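Local coordinates for periplasmic iron-binding protein (Synechocystis sp., PDB 2VOZ) that binds ferric iron in the periplasm and probably hands it to an ABC transporter that imports the metal, at residues Y51-E56 against L282-S287; A62-L67 against L83-A88; R129-Y134 against I160-S165; A207-I212 against I228-S233; A266-N271 against D276-F281. All coordinates share one frame; numbering follows the deposited sequence.

Contact 1. Residues Y51-E56 against L282-S287; sequences YDAFGE and LEYLAS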
# COMPACT_ATOMS: atom_id res chain seq x y z
N TYR B 51 13.67 0.17 -11.33
CA TYR B 51 14.61 1.23 -11.01
C TYR B 51 15.79 0.72 -10.23
O TYR B 51 16.91 1.13 -10.48
CB TYR B 51 13.93 2.34 -10.24
CG TYR B 51 12.86 3.04 -11.01
CD1 TYR B 51 12.86 3.05 -12.41
CD2 TYR B 51 11.85 3.73 -10.34
CE1 TYR B 51 11.86 3.71 -13.13
CE2 TYR B 51 10.85 4.41 -11.05
CZ TYR B 51 10.86 4.39 -12.43
OH TYR B 51 9.84 5.05 -13.11
N ASP B 52 15.57 -0.18 -9.27
CA ASP B 52 16.67 -0.75 -8.50
C ASP B 52 17.70 -1.45 -9.35
O ASP B 52 18.91 -1.42 -9.03
CB ASP B 52 16.14 -1.73 -7.46
CG ASP B 52 15.81 -1.06 -6.16
OD1 ASP B 52 15.59 0.18 -6.16
OD2 ASP B 52 15.76 -1.76 -5.12
N ALA B 53 17.25 -2.09 -10.42
CA ALA B 53 18.19 -2.76 -11.32
C ALA B 53 19.17 -1.74 -11.92
O ALA B 53 20.29 -2.09 -12.26
CB ALA B 53 17.49 -3.54 -12.42
N PHE B 54 18.72 -0.50 -12.08
CA PHE B 54 19.61 0.53 -12.61
C PHE B 54 20.61 1.05 -11.57
O PHE B 54 21.82 1.17 -11.83
CB PHE B 54 18.77 1.70 -13.11
CG PHE B 54 19.60 2.82 -13.62
CD1 PHE B 54 20.25 2.70 -14.85
CD2 PHE B 54 19.79 3.97 -12.84
CE1 PHE B 54 21.06 3.73 -15.34
CE2 PHE B 54 20.60 5.02 -13.31
CZ PHE B 54 21.24 4.88 -14.56
N GLY B 55 20.12 1.40 -10.38
CA GLY B 55 20.96 2.01 -9.38
C GLY B 55 20.09 2.69 -8.36
O GLY B 55 19.01 2.16 -8.03
N GLU B 56 20.55 3.83 -7.87
CA GLU B 56 19.83 4.54 -6.81
C GLU B 56 19.01 5.61 -7.48
O GLU B 56 19.53 6.65 -7.88
CB GLU B 56 20.81 5.12 -5.78
CG GLU B 56 20.15 5.94 -4.70
N LEU B 282 17.91 6.85 -19.27
CA LEU B 282 17.03 6.84 -20.47
C LEU B 282 17.34 5.65 -21.35
O LEU B 282 16.44 4.96 -21.82
CB LEU B 282 17.13 8.14 -21.30
CG LEU B 282 16.66 9.42 -20.59
CD1 LEU B 282 16.88 10.54 -21.59
CD2 LEU B 282 15.19 9.31 -20.14
N GLU B 283 18.63 5.37 -21.54
CA GLU B 283 19.03 4.18 -22.32
C GLU B 283 18.51 2.88 -21.71
O GLU B 283 18.05 1.96 -22.43
CB GLU B 283 20.56 4.12 -22.52
CG GLU B 283 21.01 5.30 -23.39
CD GLU B 283 22.53 5.49 -23.51
OE1 GLU B 283 23.31 4.85 -22.76
OE2 GLU B 283 22.91 6.31 -24.38
N TYR B 284 18.61 2.80 -20.39
CA TYR B 284 18.11 1.64 -19.68
C TYR B 284 16.59 1.48 -19.87
O TYR B 284 16.13 0.38 -20.14
CB TYR B 284 18.48 1.74 -18.20
CG TYR B 284 17.76 0.73 -17.34
CD1 TYR B 284 18.10 -0.63 -17.37
CD2 TYR B 284 16.73 1.16 -16.47
CE1 TYR B 284 17.43 -1.55 -16.59
CE2 TYR B 284 16.05 0.23 -15.66
CZ TYR B 284 16.43 -1.11 -15.72
OH TYR B 284 15.73 -2.01 -14.90
N LEU B 285 15.83 2.56 -19.73
CA LEU B 285 14.39 2.48 -19.91
C LEU B 285 14.01 2.01 -21.32
O LEU B 285 12.91 1.51 -21.52
CB LEU B 285 13.78 3.86 -19.67
CG LEU B 285 13.51 4.34 -18.26
CD1 LEU B 285 12.60 5.55 -18.37
CD2 LEU B 285 12.85 3.27 -17.40
N ALA B 286 14.91 2.23 -22.29
CA ALA B 286 14.69 1.77 -23.67
C ALA B 286 15.17 0.33 -23.91
O ALA B 286 15.03 -0.22 -25.01
CB ALA B 286 15.39 2.69 -24.66
N SER B 287 15.74 -0.31 -22.90
CA SER B 287 16.21 -1.69 -23.06
C SER B 287 15.04 -2.69 -23.07
O SER B 287 13.94 -2.39 -22.55
CB SER B 287 17.23 -2.02 -21.96
OG SER B 287 16.58 -2.20 -20.73

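Contact 2. Residues A62-L67 against L83-A88; sequences ASAEEL and LFTVDA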
# COMPACT_ATOMS: atom_id res chain seq x y z
N ALA B 62 4.60 13.56 -8.10
CA ALA B 62 3.50 14.51 -7.97
C ALA B 62 2.83 14.54 -9.33
O ALA B 62 3.38 13.98 -10.30
CB ALA B 62 4.00 15.91 -7.58
N SER B 63 1.68 15.21 -9.43
CA SER B 63 1.04 15.35 -10.73
C SER B 63 1.96 16.09 -11.70
O SER B 63 2.85 16.87 -11.29
CB SER B 63 -0.30 16.08 -10.62
OG SER B 63 -0.10 17.44 -10.27
N ALA B 64 1.75 15.86 -12.99
CA ALA B 64 2.62 16.49 -14.00
C ALA B 64 2.78 18.00 -13.83
O ALA B 64 3.90 18.50 -13.80
CB ALA B 64 2.11 16.14 -15.40
N GLU B 65 1.67 18.74 -13.72
CA GLU B 65 1.75 20.17 -13.60
C GLU B 65 2.50 20.55 -12.34
O GLU B 65 3.26 21.50 -12.35
CB GLU B 65 0.34 20.81 -13.55
CG GLU B 65 0.35 22.28 -13.75
CD GLU B 65 0.86 22.65 -15.13
OE1 GLU B 65 0.42 22.02 -16.14
OE2 GLU B 65 1.72 23.55 -15.18
N GLU B 66 2.26 19.84 -11.24
CA GLU B 66 2.98 20.15 -10.00
C GLU B 66 4.49 19.97 -10.12
O GLU B 66 5.25 20.78 -9.57
CB GLU B 66 2.47 19.32 -8.82
CG GLU B 66 1.02 19.66 -8.38
CD GLU B 66 0.59 18.70 -7.27
OE1 GLU B 66 0.94 18.98 -6.10
OE2 GLU B 66 -0.07 17.67 -7.59
N LEU B 67 4.91 18.90 -10.77
CA LEU B 67 6.34 18.66 -10.96
C LEU B 67 6.94 19.76 -11.81
O LEU B 67 8.04 20.25 -11.52
CB LEU B 67 6.55 17.30 -11.63
CG LEU B 67 6.28 16.09 -10.76
CD1 LEU B 67 6.41 14.85 -11.65
CD2 LEU B 67 7.26 16.02 -9.57
N LEU B 83 12.82 14.39 -15.88
CA LEU B 83 11.38 14.48 -15.68
C LEU B 83 10.73 13.46 -16.59
O LEU B 83 10.95 13.45 -17.81
CB LEU B 83 10.86 15.88 -16.03
CG LEU B 83 9.36 16.10 -16.03
CD1 LEU B 83 8.79 15.94 -14.59
CD2 LEU B 83 9.06 17.51 -16.58
N PHE B 84 9.96 12.61 -15.95
CA PHE B 84 9.17 11.60 -16.65
C PHE B 84 7.72 11.98 -16.47
O PHE B 84 7.23 12.16 -15.33
CB PHE B 84 9.40 10.21 -16.05
CG PHE B 84 8.73 9.14 -16.86
CD1 PHE B 84 7.33 8.98 -16.80
CD2 PHE B 84 9.46 8.40 -17.75
CE1 PHE B 84 6.70 8.04 -17.63
CE2 PHE B 84 8.84 7.44 -18.59
CZ PHE B 84 7.48 7.26 -18.52
N THR B 85 6.96 12.06 -17.58
CA THR B 85 5.56 12.37 -17.45
C THR B 85 4.73 11.72 -18.56
O THR B 85 5.27 10.97 -19.40
CB THR B 85 5.34 13.91 -17.33
OG1 THR B 85 4.03 14.18 -16.84
CG2 THR B 85 5.55 14.60 -18.63
N VAL B 86 3.43 11.93 -18.50
CA VAL B 86 2.50 11.16 -19.31
C VAL B 86 1.84 12.17 -20.22
O VAL B 86 1.31 13.21 -19.75
CB VAL B 86 1.50 10.41 -18.42
CG1 VAL B 86 0.43 9.73 -19.26
CG2 VAL B 86 2.25 9.42 -17.52
N ASP B 87 1.90 11.86 -21.51
CA ASP B 87 1.26 12.55 -22.62
C ASP B 87 2.25 13.52 -23.20
O ASP B 87 2.88 14.31 -22.45
CB ASP B 87 -0.05 13.27 -22.21
CG ASP B 87 -0.96 13.56 -23.40
OD1 ASP B 87 -2.06 12.96 -23.47
OD2 ASP B 87 -0.56 14.36 -24.30
N ALA B 88 2.39 13.48 -24.53
CA ALA B 88 3.29 14.41 -25.25
C ALA B 88 2.90 15.86 -24.95
O ALA B 88 3.73 16.78 -25.07
CB ALA B 88 3.28 14.17 -26.77

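Contact 3. Residues R129-Y134 against I160-S165; sequences RARVLY and ILVRPS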
# COMPACT_ATOMS: atom_id res chain seq x y z
N ARG B 129 0.22 4.64 -25.70
CA ARG B 129 -1.18 4.27 -25.50
C ARG B 129 -1.90 4.72 -26.76
O ARG B 129 -1.37 5.57 -27.51
CB ARG B 129 -1.80 4.98 -24.27
CG ARG B 129 -1.73 6.54 -24.28
CD ARG B 129 -0.45 7.15 -23.64
NE ARG B 129 -0.28 6.70 -22.26
CZ ARG B 129 -0.98 7.20 -21.22
NH1 ARG B 129 -1.84 8.19 -21.41
NH2 ARG B 129 -0.83 6.68 -20.01
N ALA B 130 -3.05 4.16 -27.02
CA ALA B 130 -3.85 4.55 -28.19
C ALA B 130 -5.13 5.17 -27.69
O ALA B 130 -5.67 4.71 -26.69
CB ALA B 130 -4.18 3.29 -29.05
N ARG B 131 -5.62 6.21 -28.37
CA ARG B 131 -6.89 6.81 -28.00
C ARG B 131 -7.89 6.18 -28.98
O ARG B 131 -7.86 6.44 -30.18
CB ARG B 131 -6.86 8.36 -28.05
CG ARG B 131 -8.09 8.99 -27.34
CD ARG B 131 -7.69 10.31 -26.71
NE ARG B 131 -8.75 10.88 -25.88
CZ ARG B 131 -9.07 10.46 -24.65
NH1 ARG B 131 -8.42 9.44 -24.09
NH2 ARG B 131 -10.03 11.07 -23.96
N VAL B 132 -8.72 5.30 -28.45
CA VAL B 132 -9.53 4.43 -29.30
C VAL B 132 -11.01 4.75 -29.14
O VAL B 132 -11.38 5.65 -28.40
CB VAL B 132 -9.28 2.94 -28.96
CG1 VAL B 132 -7.83 2.53 -29.30
CG2 VAL B 132 -9.65 2.60 -27.48
N LEU B 133 -11.84 3.99 -29.85
CA LEU B 133 -13.27 4.10 -29.68
C LEU B 133 -13.79 2.91 -28.92
O LEU B 133 -13.23 1.79 -29.02
CB LEU B 133 -13.96 4.14 -31.03
CG LEU B 133 -13.46 5.18 -32.03
CD1 LEU B 133 -14.39 5.29 -33.26
CD2 LEU B 133 -13.33 6.53 -31.37
N TYR B 134 -14.82 3.17 -28.12
CA TYR B 134 -15.55 2.13 -27.42
C TYR B 134 -16.98 2.20 -27.90
O TYR B 134 -17.51 3.28 -28.16
CB TYR B 134 -15.48 2.35 -25.91
CG TYR B 134 -14.06 2.12 -25.44
CD1 TYR B 134 -13.20 3.18 -25.21
CD2 TYR B 134 -13.56 0.83 -25.33
CE1 TYR B 134 -11.89 2.98 -24.79
CE2 TYR B 134 -12.25 0.60 -24.92
CZ TYR B 134 -11.42 1.69 -24.65
OH TYR B 134 -10.14 1.44 -24.24
N ILE B 160 -22.39 10.43 -28.65
CA ILE B 160 -20.95 10.48 -28.36
C ILE B 160 -20.62 10.84 -26.93
O ILE B 160 -21.14 11.83 -26.36
CB ILE B 160 -20.24 11.45 -29.33
CG1 ILE B 160 -20.52 11.05 -30.81
CG2 ILE B 160 -18.73 11.53 -29.01
CD1 ILE B 160 -20.04 9.64 -31.27
N LEU B 161 -19.74 10.05 -26.31
CA LEU B 161 -19.27 10.32 -24.95
C LEU B 161 -17.78 10.60 -24.90
O LEU B 161 -17.00 9.81 -25.38
CB LEU B 161 -19.52 9.10 -24.09
CG LEU B 161 -21.00 8.83 -23.88
CD1 LEU B 161 -21.14 7.35 -23.55
CD2 LEU B 161 -21.56 9.71 -22.75
N VAL B 162 -17.40 11.75 -24.35
CA VAL B 162 -15.99 12.07 -24.14
C VAL B 162 -15.84 12.95 -22.92
O VAL B 162 -16.78 13.68 -22.57
CB VAL B 162 -15.37 12.72 -25.41
CG1 VAL B 162 -16.00 14.10 -25.66
CG2 VAL B 162 -13.84 12.79 -25.29
N ARG B 163 -14.66 12.88 -22.27
CA ARG B 163 -14.45 13.66 -21.05
C ARG B 163 -14.20 15.13 -21.40
O ARG B 163 -14.11 15.48 -22.58
CB ARG B 163 -13.31 13.06 -20.25
CG ARG B 163 -11.96 13.24 -20.94
CD ARG B 163 -10.86 12.49 -20.21
NE ARG B 163 -10.71 12.88 -18.80
CZ ARG B 163 -9.94 12.20 -17.96
NH1 ARG B 163 -9.30 11.12 -18.39
NH2 ARG B 163 -9.83 12.60 -16.69
N PRO B 164 -14.16 16.02 -20.40
CA PRO B 164 -13.98 17.44 -20.64
C PRO B 164 -12.75 17.85 -21.47
O PRO B 164 -11.72 17.17 -21.46
CB PRO B 164 -13.90 18.01 -19.22
CG PRO B 164 -14.79 17.13 -18.41
CD PRO B 164 -14.42 15.74 -18.97
N SER B 165 -12.87 19.01 -22.14
CA SER B 165 -11.82 19.51 -23.02
C SER B 165 -10.52 19.91 -22.31
O SER B 165 -9.49 20.05 -22.98
CB SER B 165 -12.34 20.72 -23.82
OG SER B 165 -12.88 21.63 -22.90

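Contact 4. Residues A207-I212 against I228-S233; sequences AQIRAI and IRLQKS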
# COMPACT_ATOMS: atom_id res chain seq x y z
N ALA B 207 -15.17 6.57 -17.01
CA ALA B 207 -16.57 7.03 -16.88
C ALA B 207 -17.28 7.01 -18.24
O ALA B 207 -18.48 6.76 -18.34
CB ALA B 207 -16.64 8.48 -16.26
N GLN B 208 -16.55 7.33 -19.32
CA GLN B 208 -17.19 7.29 -20.66
C GLN B 208 -17.52 5.85 -21.08
O GLN B 208 -18.56 5.57 -21.69
CB GLN B 208 -16.30 7.97 -21.71
CG GLN B 208 -15.65 9.28 -21.18
CD GLN B 208 -16.68 10.23 -20.58
OE1 GLN B 208 -17.79 10.39 -21.10
NE2 GLN B 208 -16.30 10.91 -19.49
N ILE B 209 -16.62 4.94 -20.77
CA ILE B 209 -16.84 3.52 -21.14
C ILE B 209 -18.04 3.02 -20.32
O ILE B 209 -18.95 2.38 -20.87
CB ILE B 209 -15.60 2.70 -20.81
CG1 ILE B 209 -14.38 3.26 -21.57
CG2 ILE B 209 -15.79 1.22 -21.20
CD1 ILE B 209 -13.06 2.54 -21.21
N ARG B 210 -18.05 3.34 -19.03
CA ARG B 210 -19.17 2.91 -18.19
C ARG B 210 -20.49 3.52 -18.62
O ARG B 210 -21.55 2.87 -18.50
CB ARG B 210 -18.91 3.22 -16.73
CG ARG B 210 -17.77 2.38 -16.15
CD ARG B 210 -17.75 2.62 -14.62
NE ARG B 210 -16.54 2.10 -14.01
CZ ARG B 210 -16.37 0.82 -13.64
NH1 ARG B 210 -17.36 -0.08 -13.84
NH2 ARG B 210 -15.21 0.44 -13.08
N ALA B 211 -20.42 4.74 -19.16
CA ALA B 211 -21.65 5.46 -19.58
C ALA B 211 -22.31 4.72 -20.75
O ALA B 211 -23.54 4.73 -20.87
CB ALA B 211 -21.33 6.92 -19.94
N ILE B 212 -21.51 4.04 -21.58
CA ILE B 212 -22.07 3.24 -22.68
C ILE B 212 -22.84 2.11 -22.06
O ILE B 212 -23.98 1.84 -22.46
CB ILE B 212 -20.99 2.69 -23.60
CG1 ILE B 212 -20.22 3.86 -24.25
CG2 ILE B 212 -21.61 1.80 -24.72
CD1 ILE B 212 -19.01 3.37 -25.11
N ILE B 228 -8.40 -2.43 -20.70
CA ILE B 228 -7.60 -3.57 -20.22
C ILE B 228 -7.77 -3.70 -18.72
O ILE B 228 -7.91 -4.82 -18.21
CB ILE B 228 -6.11 -3.48 -20.67
CG1 ILE B 228 -5.98 -3.14 -22.16
CG2 ILE B 228 -5.39 -4.80 -20.31
CD1 ILE B 228 -6.73 -4.14 -23.10
N ARG B 229 -7.83 -2.58 -17.99
CA ARG B 229 -8.07 -2.64 -16.53
C ARG B 229 -9.35 -3.34 -16.22
O ARG B 229 -9.38 -4.18 -15.35
CB ARG B 229 -8.19 -1.25 -15.90
CG ARG B 229 -6.92 -0.53 -15.85
CD ARG B 229 -7.11 0.81 -15.16
NE ARG B 229 -5.94 1.64 -15.43
CZ ARG B 229 -5.85 2.92 -15.09
NH1 ARG B 229 -4.76 3.58 -15.42
NH2 ARG B 229 -6.83 3.51 -14.40
N LEU B 230 -10.41 -2.97 -16.94
CA LEU B 230 -11.74 -3.55 -16.71
C LEU B 230 -11.72 -5.06 -17.00
O LEU B 230 -12.23 -5.83 -16.19
CB LEU B 230 -12.79 -2.86 -17.58
CG LEU B 230 -13.07 -1.41 -17.17
CD1 LEU B 230 -14.05 -0.77 -18.19
CD2 LEU B 230 -13.64 -1.34 -15.76
N GLN B 231 -11.03 -5.48 -18.08
CA GLN B 231 -10.94 -6.89 -18.44
C GLN B 231 -10.26 -7.69 -17.32
O GLN B 231 -10.63 -8.84 -17.01
CB GLN B 231 -10.18 -7.05 -19.75
CG GLN B 231 -10.96 -6.60 -20.99
CD GLN B 231 -10.19 -6.91 -22.24
OE1 GLN B 231 -9.40 -6.08 -22.71
NE2 GLN B 231 -10.38 -8.12 -22.77
N LYS B 232 -9.25 -7.08 -16.70
CA LYS B 232 -8.46 -7.76 -15.68
C LYS B 232 -9.14 -7.74 -14.29
O LYS B 232 -8.76 -8.50 -13.36
CB LYS B 232 -7.09 -7.12 -15.63
CG LYS B 232 -6.22 -7.54 -16.80
CD LYS B 232 -4.86 -6.88 -16.66
CE LYS B 232 -3.92 -7.33 -17.77
NZ LYS B 232 -2.57 -6.81 -17.46
N SER B 233 -10.14 -6.88 -14.15
CA SER B 233 -10.78 -6.69 -12.83
C SER B 233 -11.49 -7.95 -12.35
O SER B 233 -12.13 -8.63 -13.13
CB SER B 233 -11.79 -5.55 -12.90
OG SER B 233 -12.47 -5.42 -11.66

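Contact 5. Residues A266-N271 against D276-F281; sequences AGVLKN and DAAIAF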
# COMPACT_ATOMS: atom_id res chain seq x y z
N ALA B 266 10.21 10.89 -21.21
CA ALA B 266 11.09 11.64 -20.30
C ALA B 266 12.20 12.32 -21.06
O ALA B 266 12.52 11.93 -22.19
CB ALA B 266 11.68 10.68 -19.29
N GLY B 267 12.80 13.31 -20.41
CA GLY B 267 13.96 14.01 -20.98
C GLY B 267 14.88 14.33 -19.83
O GLY B 267 14.49 14.28 -18.65
N VAL B 268 16.12 14.66 -20.16
CA VAL B 268 17.08 15.11 -19.15
C VAL B 268 16.85 16.60 -18.88
O VAL B 268 16.75 17.41 -19.82
CB VAL B 268 18.52 14.88 -19.69
CG1 VAL B 268 19.53 15.38 -18.67
CG2 VAL B 268 18.71 13.39 -19.99
N LEU B 269 16.80 16.95 -17.59
CA LEU B 269 16.59 18.33 -17.17
C LEU B 269 17.83 19.19 -17.42
O LEU B 269 18.97 18.71 -17.29
CB LEU B 269 16.15 18.39 -15.72
CG LEU B 269 14.76 17.76 -15.57
CD1 LEU B 269 14.43 17.51 -14.09
CD2 LEU B 269 13.69 18.63 -16.20
N LYS B 270 17.58 20.44 -17.79
CA LYS B 270 18.62 21.40 -18.15
C LYS B 270 19.80 21.42 -17.23
O LYS B 270 20.95 21.46 -17.66
CB LYS B 270 18.03 22.79 -18.17
CG LYS B 270 18.92 23.84 -18.82
CD LYS B 270 18.08 25.04 -19.24
CE LYS B 270 17.33 24.76 -20.55
NZ LYS B 270 16.55 25.97 -21.01
N ASN B 271 19.60 21.46 -15.94
CA ASN B 271 20.90 21.57 -15.25
C ASN B 271 21.18 20.32 -14.44
O ASN B 271 21.69 20.37 -13.32
CB ASN B 271 20.99 22.90 -14.47
CG ASN B 271 21.30 24.12 -15.40
OD1 ASN B 271 22.00 24.02 -16.42
ND2 ASN B 271 20.77 25.26 -15.03
N ASP B 276 25.39 12.28 -17.07
CA ASP B 276 25.73 10.99 -17.68
C ASP B 276 24.86 9.85 -17.16
O ASP B 276 24.42 9.00 -17.95
CB ASP B 276 27.21 10.70 -17.47
CG ASP B 276 28.08 11.62 -18.29
OD1 ASP B 276 27.76 11.91 -19.47
OD2 ASP B 276 29.10 12.08 -17.73
N ALA B 277 24.60 9.83 -15.85
CA ALA B 277 23.73 8.81 -15.27
C ALA B 277 22.31 8.96 -15.81
O ALA B 277 21.60 7.97 -16.03
CB ALA B 277 23.75 8.86 -13.76
N ALA B 278 21.89 10.22 -16.02
CA ALA B 278 20.53 10.49 -16.52
C ALA B 278 20.35 9.93 -17.94
O ALA B 278 19.37 9.25 -18.25
CB ALA B 278 20.25 12.04 -16.50
N ILE B 279 21.36 10.14 -18.77
CA ILE B 279 21.33 9.60 -20.12
C ILE B 279 21.35 8.08 -20.04
O ILE B 279 20.58 7.42 -20.75
CB ILE B 279 22.48 10.17 -20.98
CG1 ILE B 279 22.26 11.70 -21.16
CG2 ILE B 279 22.66 9.36 -22.31
CD1 ILE B 279 23.46 12.36 -21.76
N ALA B 280 22.19 7.54 -19.16
CA ALA B 280 22.27 6.08 -18.97
C ALA B 280 20.92 5.50 -18.54
O ALA B 280 20.53 4.41 -18.97
CB ALA B 280 23.36 5.75 -17.94
N PHE B 281 20.21 6.25 -17.72
CA PHE B 281 18.91 5.85 -17.25
C PHE B 281 17.94 5.81 -18.44
O PHE B 281 17.22 4.83 -18.59
CB PHE B 281 18.38 6.77 -16.16
CG PHE B 281 17.03 6.37 -15.68
CD1 PHE B 281 16.89 5.26 -14.85
CD2 PHE B 281 15.90 7.07 -16.08
CE1 PHE B 281 15.65 4.87 -14.38
CE2 PHE B 281 14.63 6.66 -15.61
CZ PHE B 281 14.52 5.56 -14.79

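Contact 1. Residues Y51-E56 against L282-S287
The phenolic oxygen of Y284 is gripped by polar partners on two sides of a subunit boundary: OH is hydrogen-bonded to the main-chain O of L50, just ahead of 51-56, and to OH of Y293 in the second subunit. Beside these bonds the apolar A53 CB comes to 3.4 Å from the Y284 OH, a small group that lets the ring reach across. The ring then runs back over F54. F54 CB lies over one face of it, 4.2 Å from the Y284 ring centroid, a CH-pi contact displaced toward the rim. F54 CD1 touches Y284 CB at 3.9 Å. In both residues CG is turned anti to the main-chain N (chi1 178° for F54), which lays each side chain along the other, the two sliding past in opposite directions. Their ring planes meet at 37°, neither a parallel stack nor a T. Y51 and L285 are the buried pair: the Y51 ring offers its edge, where CE1 meets the L285 CD2 methyl at 4.4 Å, and F294 also packs on Y51. The main-chain O of Y284 takes two bonds from S287, one from N and one from OG, the latter 2.7 Å between S287 OG and Y284 O. These tie the end of helix 275-285 to S287, the N-cap of the next helix. D52 adds a salt bridge to K232 of the second subunit. Two helix ends, 226 residues apart in sequence, are thereby closed against each other by aromatic side chains, within the first lobe of a bilobal periplasmic solute-binding protein.

Contact 2. Residues A62-L67 against L83-A88
The first turn of helix 64-74 lies over strand 82-86 and runs against its direction, with CA atoms 6.1 Å apart at the pair A64 and T85 and 8.1 Å apart at L67 and L83. At the close end a small residue, A64, meets the strand: A64 CB is 3.1 Å from T85 OG1, a tight approach. The hydroxyl finds its polar partner in S41, to whose OG it is hydrogen-bonded. One turn on, where the backbones diverge, two leucines fill the wider gap. L67 CD1 meets L83 CD1 at 3.9 Å, and the same L83 methyl also lies 4.0 Å from L67 CB. CG anti to the main-chain N (chi1 173°) carries the L83 branches toward the helix. Strands 56-61 and 82-86 are both parallel to strand 35-40, which lies between them, so helix 64-74 is the connection of a beta-alpha-beta crossover, as in the first lobe of type II periplasmic binding proteins. S63, at the N-cap, donates OG to E66 OE2, a hydrogen bond of 2.7 Å that uses the anti lone pair of the carboxylate. E66 OE1 in turn forms a salt bridge to R210 of the third subunit, while Y39 from the middle strand packs against both leucines.

Contact 3. Residues R129-Y134 against I160-S165
R131 leaves strand 124-136 with its CB directed at 160-165, and its CG anti to the main-chain N (chi1 -166°) starts the chain toward that segment. Its flank packs on I221 of the neighbouring strand 219-223 and on Y169. The chain bends at chi2 (147°) and is extended again at chi3, bringing NH2 to the side of R163. There R131 NH2 lies 4.1 Å from R163 CD and 4.2 Å from R163 CG, so that the charged tip of one arginine meets the aliphatic stem of the other. The two side chains cross at about a right angle, and their guanidinium planes are 38° apart. A V162 methyl borders the tip, though V162 has two conformers and that neighbour is less certain. This is the ground between the lobes of a periplasmic binding protein: strand 124-136 pairs with strands 219-223 and 261-268, and the side chains of the iron-binding residues Y169 and Y226 lie about 3 Å from that of R131 and about 5 Å from that of R163, respectively (nearest atoms). The two terminal nitrogens of R131 have separate partners: NH1 forms a salt bridge with D205 OD2, and NH2 is hydrogen-bonded to N170 OD1. R163 NH1 has a long, weak ion pair with the other oxygen of D205, which probably eases the proximity of the two arginines, R131 NH2 and R163 NE being 5.5 Å apart.

Contact 4. Residues A207-I212 against I228-S233
L230 is the residue on which this helix-to-helix contact turns, since it loses the largest area of any residue here and each of its two methyls takes a different partner. CD1 meets the CG2 branch of I209 at 4.0 Å, and CD2 rests over one face of the R210 guanidinium, 3.6 Å from R210 NH2 and 4.1 Å from R210 CZ. A leucine suits the place because its forked end can meet an aliphatic and a planar charged neighbour together, with the flat face of the guanidinium taking the methyl while its rim stays available for polar bonds. R210 is extended from CG to NE, which lets the group reach across to L230 even though its CB does not point at the other helix. The I209 branch that touches is the one anti to the main-chain N, with CG1 at a chi1 of -58°; I209 and L230 slide past each other in opposite directions. The rim of the guanidinium is used by D238, whose OD1 forms a salt bridge with R210 NH2. The same carboxylate, through OD2, is hydrogen-bonded to S233 OG, just after helix 224-232, so that it holds both R210 and S233, while V241 and V242 of helix 236-244 extend the apolar cover of L230. The side chain of I209 comes within about 4 Å of that of Y226 (nearest atoms), and the contact lies beside the second-lobe tyrosines of the iron site, Y225 and Y226, in a bilobal ferric-binding protein whose site is completed across the cleft between the lobes.

Contact 5. Residues A266-N271 against D276-F281
V268, on strand 261-268, fits against A278 of helix 275-285 in the tight part of this contact. The CA atoms of V268 and A278 are 6.3 Å apart, close enough that alanine's single methyl suffices to fill the gap. Both branches of the valine reach it: V268 CG1 and V268 CG2 are each 4.0 Å from A278 CB, which is thus straddled by the fork. The fork faces this way because CG1 is anti to the main-chain N (chi1 178°) and CG2 lies anti to the carbonyl carbon. V268 CG2 also meets I279 CG1 at 4.1 Å, where the two branched side chains meet at a slant. I82 of the neighbouring strand 82-86 touches both V268 and A278, and V103 packs on both V268 and I279. The other side is looser. After L269 the chain turns away from the helix, and K270, N271 and D276 are exposed, fitting for polar and charged residues. K270 NZ is nevertheless hydrogen-bonded to G98 O, and N271 ND2 to A76 O, which moors the turn to loops of the same lobe. Only four residues separate the segments, so the chain leaves the strand, turns and comes back as a helix over it. Strand 261-268 runs antiparallel to 82-86, while 35-40 and 82-86 are parallel; a returning antiparallel strand with a helix laid on the sheet is the pattern of the first lobe of type II periplasmic binding proteins.

Overall arrangement
Contacts 2 and 3 lie nearest the chain's centre, their own centres about 12 and 11 Å from it; contacts 1 and 5 stand about 22 and 21 Å out, and contact 1 has partly exposed rings. Contacts 1 and 5 share helix 275-285, against which F54 packs, while contacts 2 and 5 meet through neighbouring strands, where L83 O probably accepts a hydrogen bond from G267 N. Aromatic groups prevail in contact 1, small and branched aliphatic ones in contacts 2 and 5. Contacts 3 and 4 adjoin where L161 rests on Q208 and A211; here arginines enter, close to iron-binding tyrosines. Contact 2 touches contact 3 where V86 packs on R129. Contacts 1 to 4 border other subunits; contact 5 alone does not.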